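Local coordinates for alpha-1,3-glucanase (Paenibacillus glycanilyticus, PDB 6K0P), which probably hydrolyses alpha-1,3-glucan as the catalytic domain of a glycoside hydrolase family 87 enzyme, and binds the disaccharide nigerose, at residues I225-R230 / S266-L271; T185-V190 / E233-G238; D454-Y459 / P487-L492; S552-E557 / F563-V568. The protein carries 1 engineered substitution. All coordinates share one frame; numbering follows the deposited sequence.

Interaction 1 (I225-R230 / S266-L271); sequences IFLYGR and STIRDL
Leu227 points one methyl at Ile268 and Ser266 across the inside of a right-handed parallel beta-helix, the fold to which this pectate-lyase-like domain probably belongs. The two strands are not paired with each other: 225-227 runs beside 256-259, whereas 267-269 runs beside 233-236, so the contact joins two faces of the coil through side chains alone. Leu227 extends from its backbone with CD1 anti to CA (chi2 -168°), which makes that methyl the leading end of the side chain. Leu227 CD1 comes 4.4 Å from Ile268 CD1. Ile268 is extended as well, but its last CG1-CD1 bond lies nearly at right angles to the line joining the two methyls, so the isoleucine offers the flank of its tip to the leucine. Phe257 also packs on Ile268, while Ile234 and Ile259 lean on Leu227. The same leucine CD1 lies 4.4 Å from Ser266 OG, a polar atom in this apolar setting whose needs are met nearby by the backbone of Ala263 and Thr232. Arg230 sends its side chain away from this contact, to a cation-pi contact with Phe203 and to backbone carbonyls. Within 266-271, where the chain turns a corner at Asp270, Arg269 NH1 forms a salt bridge with Asp270 OD2 at 2.8 Å, meeting the oxygen nearly in line with its C-O bond but tilted 21° from the guanidinium plane.

Interaction 2 (T185-V190 / E233-G238); sequences TKYVAV and EIVGAG
Tyr187 OH donates a short hydrogen bond of 2.6 Å to Glu233 OE1, linking two strands of the parallel beta-helix that are not direct neighbours. Strand 211-214 runs between 187-189 and 233-236 and pairs with each in parallel, so the tyrosine has to reach past it. The reach is made by the whole ring: CG stands anti to the carbonyl carbon (chi1 -64°), and the phenol is carried across to the glutamate. OE1 sits at the ring edge, in the ring plane, and also comes within 3.3 Å of Tyr187 CE2. The carboxylate plane is turned 68° from the ring, and the hydroxyl approaches OE1 from above the carboxylate, 36° out of its plane. Glu233 also touches the ring nearer its own backbone, its CB lying 3.9 Å from Tyr187 CE2. From the other side of the ring plane, Val235 CG2 comes obliquely to 3.9 Å from Tyr187 CE2. Lys210 packs on both Tyr187 and Glu233, and Tyr213 of the intervening strand touches the tyrosine as well. With the phenol as donor, the carboxylate oxygen accepts, which is consistent with an ionised Glu233. The ring carbon CE2 thus meets the valine and the hydroxyl meets the acid, so one side chain serves an apolar and a polar partner together.

Interaction 3 (D454-Y459 / P487-L492); sequences DKINEY and PVYFGL. With SO4 (sulfate ion), chain I.
Segment 454-459 is irregular and 487-492 runs into strand 490-496 of the beta-helix, turning a corner at Gly491; their nearest CA atoms, of Ile456 and Tyr489, are 10.5 Å apart, and side chains span the gap. Ile456 CD1 reaches the tyrosine ring obliquely, 3.6 Å from Tyr489 CE1, the two side chains sliding past each other in opposite directions. CG1 of Ile456 lies between the backbone N and the carbonyl carbon (chi1 56°), and CD1 continues the chain outward toward the ring. On one face of that ring, Val488 CG1 sits 3.7 Å above the centre. Beside the isoleucine, Asn457 ND2 stands 3.3 Å from Tyr489 OH, its amide plane steeply inclined to the ring; both atoms are hydrogen-bonded to Asp445 OD1. Asn457 OD1 accepts from Tyr459 N at 2.9 Å (156°), an Asx turn that, with the bond of ND2 to Asp445, helps to fix the rotation of the amide. Earlier in the loop, Asp454 N and Lys455 N hold a sulfate, probably from the crystallisation liquor, 2.8 Å from O3 and 3.0 Å from O1 respectively. Asp454 itself pairs with Lys523 and Arg519. Asp445, bonded to amide and phenol alike, couples loop to coil, while the isoleucine adds the apolar part.

Interaction 4 (S552-E557 / F563-V568); sequences SAIYGE and FTVTRV. With SO4 (sulfate ion), chain E.
Glu557 and Arg567 form a bidentate, end-on salt bridge near the C-terminal end of the parallel beta-helix, between the turn after strand 554-555 and strand 563-569. Arg567 NH2 meets Glu557 OE1 at 2.9 Å (171°), and NH1 meets OE2 at 3.0 Å. The two flat groups lie only 12° apart, nearly coplanar, and OE2 receives NH1 on its syn lone pair. Both chains are extended and approach from opposite directions; CG of Glu557 is anti to the backbone N (chi1 -173°), which carries the carboxylate over to the strand. Glu557 OE2 also touches Val565 CB at 3.5 Å and accepts from a water that in turn takes the N-H of Val565, so the acid is tied to the strand backbone as well. Around the salt bridge, Ile554 sends CD1 toward Val565 CG2 at 4.3 Å, while its CG2 lies obliquely against the guanidinium. Farther out, Arg567 NH2 has a second acceptor in Trp573 O at the chain terminus, and Trp573 packs on Ile554. Tyr555 stacks on Tyr520. Next to the glutamate, a sulfate, probably from the crystallisation liquor, takes a hydrogen bond from Gly556 N to its O4 of 2.9 Å.

How the interactions relate
The four contacts fall into two pairs at opposite ends of the beta-helix. Interactions 1 and 2 have centres about 10 Å apart and share a sheet: strands 233-236 and 267-269 are neighbours, with Thr267 O probably bonded to Ile234 N at 2.8 Å, and Leu227 CD1 packs on Ile234 CD1. Interactions 3 and 4, with centres about 17 Å apart, meet where Asp454 CB lies 3.9 Å from Tyr555 OH. Between the pairs the centres are about 45 to 57 Å apart. In interaction 3 the side chain of Asn457 is about 12 Å from a bound glucose unit.

Interaction 1 (I225-R230 / S266-L271)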
loop_
_atom_site.group_PDB
_atom_site.type_symbol
_atom_site.label_atom_id
_atom_site.label_comp_id
_atom_site.label_asym_id
_atom_site.label_seq_id
_atom_site.Cartn_x
_atom_site.Cartn_y
_atom_site.Cartn_z
ATOM N N ILE A 225 13.173 18.849 -8.049
ATOM C CA ILE A 225 14.530 19.198 -7.655
ATOM C C ILE A 225 15.473 18.168 -8.260
ATOM O O ILE A 225 15.408 16.975 -7.928
ATOM C CB ILE A 225 14.648 19.266 -6.126
ATOM C CG1 ILE A 225 13.802 20.430 -5.605
ATOM C CG2 ILE A 225 16.090 19.466 -5.721
ATOM C CD1 ILE A 225 13.515 20.368 -4.120
ATOM N N PHE A 226 16.354 18.625 -9.155
ATOM C CA PHE A 226 17.206 17.722 -9.916
ATOM C C PHE A 226 18.520 17.462 -9.194
ATOM O O PHE A 226 19.177 18.396 -8.706
ATOM C CB PHE A 226 17.442 18.257 -11.332
ATOM C CG PHE A 226 16.282 18.000 -12.236
ATOM C CD1 PHE A 226 15.195 18.856 -12.238
ATOM C CD2 PHE A 226 16.235 16.855 -13.020
ATOM C CE1 PHE A 226 14.091 18.605 -13.038
ATOM C CE2 PHE A 226 15.148 16.598 -13.824
ATOM C CZ PHE A 226 14.061 17.468 -13.829
ATOM N N LEU A 227 18.889 16.188 -9.121
ATOM C CA LEU A 227 20.152 15.762 -8.540
ATOM C C LEU A 227 21.043 15.342 -9.694
ATOM O O LEU A 227 20.660 14.485 -10.500
ATOM C CB LEU A 227 19.958 14.601 -7.560
ATOM C CG LEU A 227 18.958 14.837 -6.422
ATOM C CD1 LEU A 227 19.082 13.719 -5.369
ATOM C CD2 LEU A 227 19.171 16.196 -5.795
ATOM N N TYR A 228 22.201 15.979 -9.795
ATOM C CA TYR A 228 23.146 15.729 -10.876
ATOM C C TYR A 228 24.531 16.110 -10.366
ATOM O O TYR A 228 24.708 16.416 -9.182
ATOM C CB TYR A 228 22.724 16.451 -12.167
ATOM C CG TYR A 228 22.617 17.960 -12.049
ATOM C CD1 TYR A 228 21.517 18.555 -11.444
ATOM C CD2 TYR A 228 23.612 18.788 -12.556
ATOM C CE1 TYR A 228 21.416 19.939 -11.333
ATOM C CE2 TYR A 228 23.516 20.171 -12.462
ATOM C CZ TYR A 228 22.419 20.739 -11.852
ATOM O OH TYR A 228 22.309 22.104 -11.751
ATOM N N GLY A 229 25.519 16.084 -11.257
ATOM C CA GLY A 229 26.890 16.341 -10.858
ATOM C C GLY A 229 27.566 15.082 -10.354
ATOM O O GLY A 229 28.470 14.549 -11.003
ATOM N N ARG A 230 27.126 14.592 -9.196
ATOM C CA ARG A 230 27.688 13.391 -8.594
ATOM C C ARG A 230 26.698 12.857 -7.568
ATOM O O ARG A 230 25.680 13.493 -7.273
ATOM C CB ARG A 230 29.044 13.685 -7.932
ATOM C CG ARG A 230 28.973 14.638 -6.759
ATOM C CD ARG A 230 30.389 15.021 -6.310
ATOM N NE ARG A 230 30.406 15.779 -5.060
ATOM C CZ ARG A 230 30.278 17.097 -4.987
ATOM N NH1 ARG A 230 30.111 17.817 -6.091
ATOM N NH2 ARG A 230 30.323 17.700 -3.806
ATOM N N SER A 266 23.156 8.131 -5.062
ATOM C CA SER A 266 22.663 9.093 -4.083
ATOM C C SER A 266 21.879 8.404 -2.967
ATOM O O SER A 266 21.453 7.252 -3.075
ATOM C CB SER A 266 21.754 10.116 -4.767
ATOM O OG SER A 266 22.491 10.959 -5.645
ATOM N N THR A 267 21.678 9.150 -1.881
ATOM C CA THR A 267 20.898 8.700 -0.739
ATOM C C THR A 267 19.955 9.821 -0.342
ATOM O O THR A 267 20.377 10.976 -0.239
ATOM C CB THR A 267 21.813 8.382 0.447
ATOM O OG1 THR A 267 22.713 7.321 0.085
ATOM C CG2 THR A 267 20.993 7.961 1.657
ATOM N N ILE A 268 18.680 9.490 -0.143
ATOM C CA ILE A 268 17.704 10.418 0.416
ATOM C C ILE A 268 17.152 9.764 1.671
ATOM O O ILE A 268 16.623 8.646 1.603
ATOM C CB ILE A 268 16.570 10.713 -0.578
ATOM C CG1 ILE A 268 17.131 11.293 -1.881
ATOM C CG2 ILE A 268 15.550 11.663 0.040
ATOM C CD1 ILE A 268 16.093 11.472 -2.980
ATOM N N ARG A 269 17.268 10.441 2.815
ATOM C CA ARG A 269 16.873 9.773 4.051
ATOM C C ARG A 269 16.365 10.729 5.120
ATOM O O ARG A 269 16.726 11.909 5.162
ATOM C CB ARG A 269 18.003 8.910 4.631
ATOM C CG ARG A 269 19.224 9.705 5.109
ATOM C CD ARG A 269 20.260 8.740 5.681
ATOM N NE ARG A 269 21.584 9.310 5.911
ATOM C CZ ARG A 269 22.016 9.729 7.093
ATOM N NH1 ARG A 269 21.216 9.666 8.150
ATOM N NH2 ARG A 269 23.253 10.209 7.223
ATOM N N ASP A 270 15.521 10.174 6.003
ATOM C CA ASP A 270 15.196 10.777 7.300
ATOM C C ASP A 270 14.365 12.054 7.152
ATOM O O ASP A 270 14.667 13.085 7.748
ATOM C CB ASP A 270 16.448 11.011 8.151
ATOM C CG ASP A 270 17.263 9.748 8.356
ATOM O OD1 ASP A 270 16.701 8.631 8.282
ATOM O OD2 ASP A 270 18.475 9.871 8.613
ATOM N N LEU A 271 13.294 11.972 6.371
ATOM C CA LEU A 271 12.462 13.146 6.143
ATOM C C LEU A 271 11.090 12.686 5.676
ATOM O O LEU A 271 10.887 11.519 5.337
ATOM C CB LEU A 271 13.119 14.101 5.130
ATOM C CG LEU A 271 13.538 13.549 3.754
ATOM C CD1 LEU A 271 12.346 13.386 2.811
ATOM C CD2 LEU A 271 14.611 14.448 3.125
#

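Interaction 2 (T185-V190 / E233-G238)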
loop_
_atom_site.group_PDB
_atom_site.type_symbol
_atom_site.label_atom_id
_atom_site.label_comp_id
_atom_site.label_asym_id
_atom_site.label_seq_id
_atom_site.Cartn_x
_atom_site.Cartn_y
_atom_site.Cartn_z
ATOM N N THR A 185 30.415 20.951 8.036
ATOM C CA THR A 185 31.415 21.209 7.003
ATOM C C THR A 185 31.259 20.309 5.786
ATOM O O THR A 185 31.918 20.552 4.768
ATOM C CB THR A 185 32.838 21.075 7.555
ATOM O OG1 THR A 185 33.135 19.693 7.783
ATOM C CG2 THR A 185 32.987 21.883 8.855
ATOM N N LYS A 186 30.414 19.280 5.869
ATOM C CA LYS A 186 30.216 18.344 4.775
ATOM C C LYS A 186 28.808 18.349 4.210
ATOM O O LYS A 186 28.622 17.932 3.061
ATOM C CB LYS A 186 30.580 16.918 5.208
ATOM C CG LYS A 186 32.061 16.779 5.568
ATOM C CD LYS A 186 32.394 15.378 6.035
ATOM C CE LYS A 186 33.810 15.312 6.593
ATOM N NZ LYS A 186 34.088 13.985 7.209
ATOM N N TYR A 187 27.820 18.809 4.966
ATOM C CA TYR A 187 26.434 18.864 4.509
ATOM C C TYR A 187 25.983 20.316 4.550
ATOM O O TYR A 187 25.904 20.914 5.631
ATOM C CB TYR A 187 25.539 18.000 5.403
ATOM C CG TYR A 187 25.879 16.529 5.362
ATOM C CD1 TYR A 187 26.887 16.012 6.163
ATOM C CD2 TYR A 187 25.197 15.657 4.513
ATOM C CE1 TYR A 187 27.220 14.663 6.128
ATOM C CE2 TYR A 187 25.520 14.305 4.470
ATOM C CZ TYR A 187 26.537 13.816 5.281
ATOM O OH TYR A 187 26.878 12.482 5.274
ATOM N N VAL A 188 25.698 20.884 3.378
ATOM C CA VAL A 188 25.205 22.258 3.298
ATOM C C VAL A 188 23.792 22.303 3.870
ATOM O O VAL A 188 22.904 21.572 3.420
ATOM C CB VAL A 188 25.217 22.751 1.845
ATOM C CG1 VAL A 188 24.726 24.192 1.776
ATOM C CG2 VAL A 188 26.623 22.629 1.246
ATOM N N ALA A 189 23.567 23.170 4.854
ATOM C CA ALA A 189 22.258 23.219 5.500
ATOM C C ALA A 189 21.279 24.091 4.726
ATOM O O ALA A 189 21.571 25.251 4.408
ATOM C CB ALA A 189 22.378 23.746 6.932
ATOM N N VAL A 190 20.110 23.522 4.426
ATOM C CA VAL A 190 18.961 24.342 4.085
ATOM C C VAL A 190 18.617 25.184 5.313
ATOM O O VAL A 190 18.836 24.770 6.458
ATOM C CB VAL A 190 17.804 23.412 3.675
ATOM C CG1 VAL A 190 16.489 24.174 3.522
ATOM C CG2 VAL A 190 18.175 22.675 2.377
ATOM N N GLU A 233 24.003 13.081 -1.050
ATOM C CA GLU A 233 23.259 12.688 0.142
ATOM C C GLU A 233 22.305 13.815 0.512
ATOM O O GLU A 233 22.710 14.980 0.587
ATOM C CB GLU A 233 24.215 12.427 1.302
ATOM C CG GLU A 233 25.146 11.258 1.079
ATOM C CD GLU A 233 26.069 11.034 2.250
ATOM O OE1 GLU A 233 25.619 11.196 3.402
ATOM O OE2 GLU A 233 27.251 10.701 2.013
ATOM N N ILE A 234 21.037 13.474 0.727
ATOM C CA ILE A 234 20.039 14.403 1.243
ATOM C C ILE A 234 19.559 13.822 2.562
ATOM O O ILE A 234 18.990 12.725 2.586
ATOM C CB ILE A 234 18.886 14.602 0.251
ATOM C CG1 ILE A 234 19.438 15.158 -1.064
ATOM C CG2 ILE A 234 17.818 15.540 0.827
ATOM C CD1 ILE A 234 18.408 15.396 -2.110
ATOM N N VAL A 235 19.830 14.526 3.657
ATOM C CA VAL A 235 19.626 14.008 5.008
ATOM C C VAL A 235 18.745 14.986 5.771
ATOM O O VAL A 235 19.070 16.175 5.862
ATOM C CB VAL A 235 20.967 13.834 5.747
ATOM C CG1 VAL A 235 20.733 13.281 7.138
ATOM C CG2 VAL A 235 21.932 12.940 4.939
ATOM N N GLY A 236 17.639 14.488 6.327
ATOM C CA GLY A 236 16.789 15.274 7.194
ATOM C C GLY A 236 17.034 14.973 8.664
ATOM O O GLY A 236 17.963 14.257 9.046
ATOM N N ALA A 237 16.142 15.512 9.495
ATOM C CA ALA A 237 16.202 15.368 10.944
ATOM C C ALA A 237 15.362 14.209 11.455
ATOM O O ALA A 237 15.336 13.963 12.665
ATOM C CB ALA A 237 15.728 16.667 11.613
ATOM N N GLY A 238 14.686 13.495 10.556
ATOM C CA GLY A 238 13.720 12.483 10.911
ATOM C C GLY A 238 12.385 12.830 10.280
ATOM O O GLY A 238 12.047 14.007 10.126
#

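Interaction 3 (D454-Y459 / P487-L492)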
loop_
_atom_site.group_PDB
_atom_site.type_symbol
_atom_site.label_atom_id
_atom_site.label_comp_id
_atom_site.label_asym_id
_atom_site.label_seq_id
_atom_site.Cartn_x
_atom_site.Cartn_y
_atom_site.Cartn_z
ATOM N N ASP A 454 -20.732 -19.158 -12.090
ATOM C CA ASP A 454 -20.536 -18.904 -10.662
ATOM C C ASP A 454 -20.744 -17.421 -10.362
ATOM O O ASP A 454 -19.887 -16.743 -9.788
ATOM C CB ASP A 454 -19.157 -19.399 -10.210
ATOM C CG ASP A 454 -18.962 -19.349 -8.704
ATOM O OD1 ASP A 454 -19.854 -19.799 -7.950
ATOM O OD2 ASP A 454 -17.886 -18.888 -8.268
ATOM N N LYS A 455 -21.890 -16.906 -10.802
ATOM C CA LYS A 455 -22.144 -15.472 -10.785
ATOM C C LYS A 455 -22.853 -15.087 -9.499
ATOM O O LYS A 455 -23.855 -15.701 -9.122
ATOM C CB LYS A 455 -22.982 -15.056 -11.995
ATOM C CG LYS A 455 -23.014 -13.551 -12.234
ATOM C CD LYS A 455 -23.668 -13.227 -13.560
ATOM C CE LYS A 455 -23.996 -11.751 -13.673
ATOM N NZ LYS A 455 -22.779 -10.919 -13.839
ATOM N N ILE A 456 -22.327 -14.066 -8.828
ATOM C CA ILE A 456 -22.909 -13.573 -7.587
ATOM C C ILE A 456 -23.230 -12.092 -7.623
ATOM O O ILE A 456 -23.983 -11.622 -6.756
ATOM C CB ILE A 456 -22.038 -13.907 -6.359
ATOM C CG1 ILE A 456 -20.631 -13.362 -6.558
ATOM C CG2 ILE A 456 -21.993 -15.405 -6.133
ATOM C CD1 ILE A 456 -19.700 -13.642 -5.384
ATOM N N ASN A 457 -22.692 -11.348 -8.580
ATOM C CA ASN A 457 -22.933 -9.914 -8.710
ATOM C C ASN A 457 -22.452 -9.485 -10.094
ATOM O O ASN A 457 -22.065 -10.318 -10.924
ATOM C CB ASN A 457 -22.305 -9.119 -7.559
ATOM C CG ASN A 457 -20.786 -9.289 -7.474
ATOM O OD1 ASN A 457 -20.111 -9.489 -8.481
ATOM N ND2 ASN A 457 -20.251 -9.197 -6.264
ATOM N N GLU A 458 -22.467 -8.182 -10.343
ATOM C CA GLU A 458 -22.151 -7.659 -11.663
ATOM C C GLU A 458 -20.658 -7.630 -11.959
ATOM O O GLU A 458 -20.264 -7.220 -13.060
ATOM C CB GLU A 458 -22.700 -6.242 -11.783
ATOM C CG GLU A 458 -22.120 -5.302 -10.733
ATOM C CD GLU A 458 -23.067 -5.045 -9.561
ATOM O OE1 GLU A 458 -23.389 -5.998 -8.798
ATOM O OE2 GLU A 458 -23.482 -3.873 -9.402
ATOM N N TYR A 459 -19.821 -8.052 -11.027
ATOM C CA TYR A 459 -18.383 -7.912 -11.181
ATOM C C TYR A 459 -17.723 -9.272 -11.328
ATOM O O TYR A 459 -18.319 -10.327 -11.072
ATOM C CB TYR A 459 -17.785 -7.254 -9.935
ATOM C CG TYR A 459 -18.358 -5.921 -9.550
ATOM C CD1 TYR A 459 -17.945 -4.765 -10.189
ATOM C CD2 TYR A 459 -19.274 -5.814 -8.506
ATOM C CE1 TYR A 459 -18.445 -3.522 -9.817
ATOM C CE2 TYR A 459 -19.782 -4.577 -8.126
ATOM C CZ TYR A 459 -19.359 -3.442 -8.786
ATOM O OH TYR A 459 -19.854 -2.211 -8.409
ATOM N N PRO A 487 -10.690 -14.092 3.675
ATOM C CA PRO A 487 -10.696 -13.433 2.366
ATOM C C PRO A 487 -12.130 -13.129 1.970
ATOM O O PRO A 487 -13.058 -13.840 2.366
ATOM C CB PRO A 487 -10.082 -14.482 1.437
ATOM C CG PRO A 487 -10.475 -15.790 2.053
ATOM C CD PRO A 487 -10.429 -15.542 3.551
ATOM N N VAL A 488 -12.304 -12.066 1.177
ATOM C CA VAL A 488 -13.650 -11.641 0.789
ATOM C C VAL A 488 -14.423 -12.794 0.158
ATOM O O VAL A 488 -15.594 -13.032 0.486
ATOM C CB VAL A 488 -13.589 -10.408 -0.132
ATOM C CG1 VAL A 488 -15.001 -9.970 -0.547
ATOM C CG2 VAL A 488 -12.867 -9.271 0.577
ATOM N N TYR A 489 -13.771 -13.543 -0.737
ATOM C CA TYR A 489 -14.425 -14.602 -1.497
ATOM C C TYR A 489 -13.679 -15.931 -1.444
ATOM O O TYR A 489 -14.279 -16.964 -1.123
ATOM C CB TYR A 489 -14.551 -14.180 -2.959
ATOM C CG TYR A 489 -15.461 -12.999 -3.200
ATOM C CD1 TYR A 489 -16.786 -13.020 -2.783
ATOM C CD2 TYR A 489 -15.001 -11.871 -3.874
ATOM C CE1 TYR A 489 -17.626 -11.943 -3.021
ATOM C CE2 TYR A 489 -15.829 -10.794 -4.117
ATOM C CZ TYR A 489 -17.142 -10.838 -3.690
ATOM O OH TYR A 489 -17.974 -9.772 -3.932
ATOM N N PHE A 490 -12.386 -15.927 -1.786
ATOM C CA PHE A 490 -11.634 -17.163 -2.002
ATOM C C PHE A 490 -10.213 -17.005 -1.483
ATOM O O PHE A 490 -9.683 -15.900 -1.415
ATOM C CB PHE A 490 -11.528 -17.573 -3.495
ATOM C CG PHE A 490 -12.686 -17.126 -4.351
ATOM C CD1 PHE A 490 -13.914 -17.774 -4.285
ATOM C CD2 PHE A 490 -12.535 -16.076 -5.246
ATOM C CE1 PHE A 490 -14.977 -17.359 -5.080
ATOM C CE2 PHE A 490 -13.594 -15.658 -6.048
ATOM C CZ PHE A 490 -14.816 -16.306 -5.966
ATOM N N GLY A 491 -9.576 -18.134 -1.170
ATOM C CA GLY A 491 -8.170 -18.116 -0.819
ATOM C C GLY A 491 -7.285 -17.992 -2.043
ATOM O O GLY A 491 -6.555 -17.005 -2.201
ATOM N N LEU A 492 -7.347 -18.985 -2.929
ATOM C CA LEU A 492 -6.519 -19.033 -4.129
ATOM C C LEU A 492 -7.432 -19.118 -5.342
ATOM O O LEU A 492 -8.367 -19.924 -5.360
ATOM C CB LEU A 492 -5.601 -20.263 -4.091
ATOM C CG LEU A 492 -4.776 -20.430 -2.817
ATOM C CD1 LEU A 492 -4.062 -21.791 -2.768
ATOM C CD2 LEU A 492 -3.771 -19.284 -2.711
HETATM S S SO4 I . -24.162 -20.079 -11.428
HETATM O O1 SO4 I . -24.142 -18.658 -11.801
HETATM O O2 SO4 I . -25.435 -20.685 -11.818
HETATM O O3 SO4 I . -23.070 -20.783 -12.108
HETATM O O4 SO4 I . -24.002 -20.210 -9.980
#

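Interaction 4 (S552-E557 / F563-V568)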
loop_
_atom_site.group_PDB
_atom_site.type_symbol
_atom_site.label_atom_id
_atom_site.label_comp_id
_atom_site.label_asym_id
_atom_site.label_seq_id
_atom_site.Cartn_x
_atom_site.Cartn_y
_atom_site.Cartn_z
ATOM N N SER A 552 -17.816 -24.497 -0.243
ATOM C CA SER A 552 -17.067 -25.743 -0.344
ATOM C C SER A 552 -15.587 -25.406 -0.423
ATOM O O SER A 552 -15.204 -24.261 -0.693
ATOM C CB SER A 552 -17.491 -26.548 -1.573
ATOM O OG SER A 552 -17.136 -25.863 -2.755
ATOM N N ALA A 553 -14.753 -26.428 -0.212
ATOM C CA ALA A 553 -13.313 -26.192 -0.164
ATOM C C ALA A 553 -12.760 -25.770 -1.519
ATOM O O ALA A 553 -11.933 -24.855 -1.593
ATOM C CB ALA A 553 -12.581 -27.427 0.351
ATOM N N ILE A 554 -13.177 -26.428 -2.596
ATOM C CA ILE A 554 -12.671 -26.127 -3.932
ATOM C C ILE A 554 -13.824 -26.111 -4.923
ATOM O O ILE A 554 -14.693 -26.994 -4.906
ATOM C CB ILE A 554 -11.538 -27.084 -4.377
ATOM C CG1 ILE A 554 -11.071 -26.753 -5.802
ATOM C CG2 ILE A 554 -11.985 -28.556 -4.284
ATOM C CD1 ILE A 554 -9.750 -27.418 -6.206
ATOM N N TYR A 555 -13.828 -25.100 -5.790
ATOM C CA TYR A 555 -14.777 -24.980 -6.884
ATOM C C TYR A 555 -14.038 -25.056 -8.214
ATOM O O TYR A 555 -12.959 -24.465 -8.373
ATOM C CB TYR A 555 -15.539 -23.643 -6.824
ATOM C CG TYR A 555 -16.483 -23.494 -7.995
ATOM C CD1 TYR A 555 -17.753 -24.057 -7.956
ATOM C CD2 TYR A 555 -16.095 -22.826 -9.150
ATOM C CE1 TYR A 555 -18.614 -23.945 -9.030
ATOM C CE2 TYR A 555 -16.949 -22.717 -10.242
ATOM C CZ TYR A 555 -18.206 -23.276 -10.170
ATOM O OH TYR A 555 -19.062 -23.181 -11.245
ATOM N N GLY A 556 -14.621 -25.782 -9.171
ATOM C CA GLY A 556 -14.204 -25.740 -10.556
ATOM C C GLY A 556 -13.414 -26.940 -11.038
ATOM O O GLY A 556 -13.122 -27.021 -12.241
ATOM N N GLU A 557 -13.059 -27.870 -10.147
ATOM C CA GLU A 557 -12.135 -28.937 -10.523
ATOM C C GLU A 557 -12.718 -29.834 -11.615
ATOM O O GLU A 557 -12.037 -30.162 -12.596
ATOM C CB GLU A 557 -11.737 -29.754 -9.297
ATOM C CG GLU A 557 -10.639 -30.762 -9.612
ATOM C CD GLU A 557 -10.081 -31.451 -8.383
ATOM O OE1 GLU A 557 -10.672 -31.330 -7.286
ATOM O OE2 GLU A 557 -9.031 -32.112 -8.522
ATOM N N PHE A 563 -6.812 -28.680 -16.615
ATOM C CA PHE A 563 -6.059 -28.261 -15.438
ATOM C C PHE A 563 -6.016 -29.416 -14.453
ATOM O O PHE A 563 -7.062 -29.983 -14.118
ATOM C CB PHE A 563 -6.738 -27.056 -14.768
ATOM C CG PHE A 563 -5.888 -26.386 -13.710
ATOM C CD1 PHE A 563 -5.037 -25.357 -14.060
ATOM C CD2 PHE A 563 -5.943 -26.780 -12.374
ATOM C CE1 PHE A 563 -4.255 -24.716 -13.103
ATOM C CE2 PHE A 563 -5.155 -26.136 -11.411
ATOM C CZ PHE A 563 -4.315 -25.107 -11.790
ATOM N N THR A 564 -4.820 -29.765 -13.986
ATOM C CA THR A 564 -4.646 -30.865 -13.041
ATOM C C THR A 564 -4.280 -30.319 -11.667
ATOM O O THR A 564 -3.228 -29.691 -11.500
ATOM C CB THR A 564 -3.576 -31.844 -13.524
ATOM O OG1 THR A 564 -4.009 -32.447 -14.749
ATOM C CG2 THR A 564 -3.341 -32.920 -12.472
ATOM N N VAL A 565 -5.146 -30.560 -10.691
ATOM C CA VAL A 565 -4.849 -30.294 -9.289
ATOM C C VAL A 565 -4.096 -31.502 -8.753
ATOM O O VAL A 565 -4.597 -32.631 -8.820
ATOM C CB VAL A 565 -6.146 -30.077 -8.490
ATOM C CG1 VAL A 565 -5.843 -29.861 -7.004
ATOM C CG2 VAL A 565 -6.950 -28.920 -9.059
ATOM N N THR A 566 -2.895 -31.284 -8.238
ATOM C CA THR A 566 -2.098 -32.352 -7.631
ATOM C C THR A 566 -2.096 -32.166 -6.119
ATOM O O THR A 566 -1.533 -31.193 -5.609
ATOM C CB THR A 566 -0.674 -32.358 -8.180
ATOM O OG1 THR A 566 -0.714 -32.625 -9.586
ATOM C CG2 THR A 566 0.163 -33.437 -7.488
ATOM N N ARG A 567 -2.709 -33.109 -5.404
ATOM C CA ARG A 567 -2.712 -33.107 -3.942
ATOM C C ARG A 567 -1.537 -33.969 -3.497
ATOM O O ARG A 567 -1.640 -35.193 -3.400
ATOM C CB ARG A 567 -4.030 -33.660 -3.416
ATOM C CG ARG A 567 -5.256 -32.801 -3.720
ATOM C CD ARG A 567 -6.514 -33.631 -3.528
ATOM N NE ARG A 567 -7.756 -32.865 -3.610
ATOM C CZ ARG A 567 -8.350 -32.515 -4.748
ATOM N NH1 ARG A 567 -7.813 -32.831 -5.922
ATOM N NH2 ARG A 567 -9.482 -31.830 -4.717
ATOM N N VAL A 568 -0.400 -33.329 -3.233
ATOM C CA VAL A 568 0.806 -34.077 -2.881
ATOM C C VAL A 568 0.624 -34.788 -1.545
ATOM O O VAL A 568 0.753 -36.015 -1.449
ATOM C CB VAL A 568 2.037 -33.153 -2.888
ATOM C CG1 VAL A 568 3.286 -33.947 -2.533
ATOM C CG2 VAL A 568 2.194 -32.488 -4.254
HETATM S S SO4 E . -16.800 -28.526 -9.865
HETATM O O1 SO4 E . -16.365 -28.012 -11.147
HETATM O O2 SO4 E . -18.117 -29.173 -10.064
HETATM O O3 SO4 E . -15.859 -29.499 -9.338
HETATM O O4 SO4 E . -16.928 -27.462 -8.860
HETATM O O HOH W 1 -7.789 -31.827 -11.084
HETATM O O HOH W 2 -9.268 -29.858 -12.437
#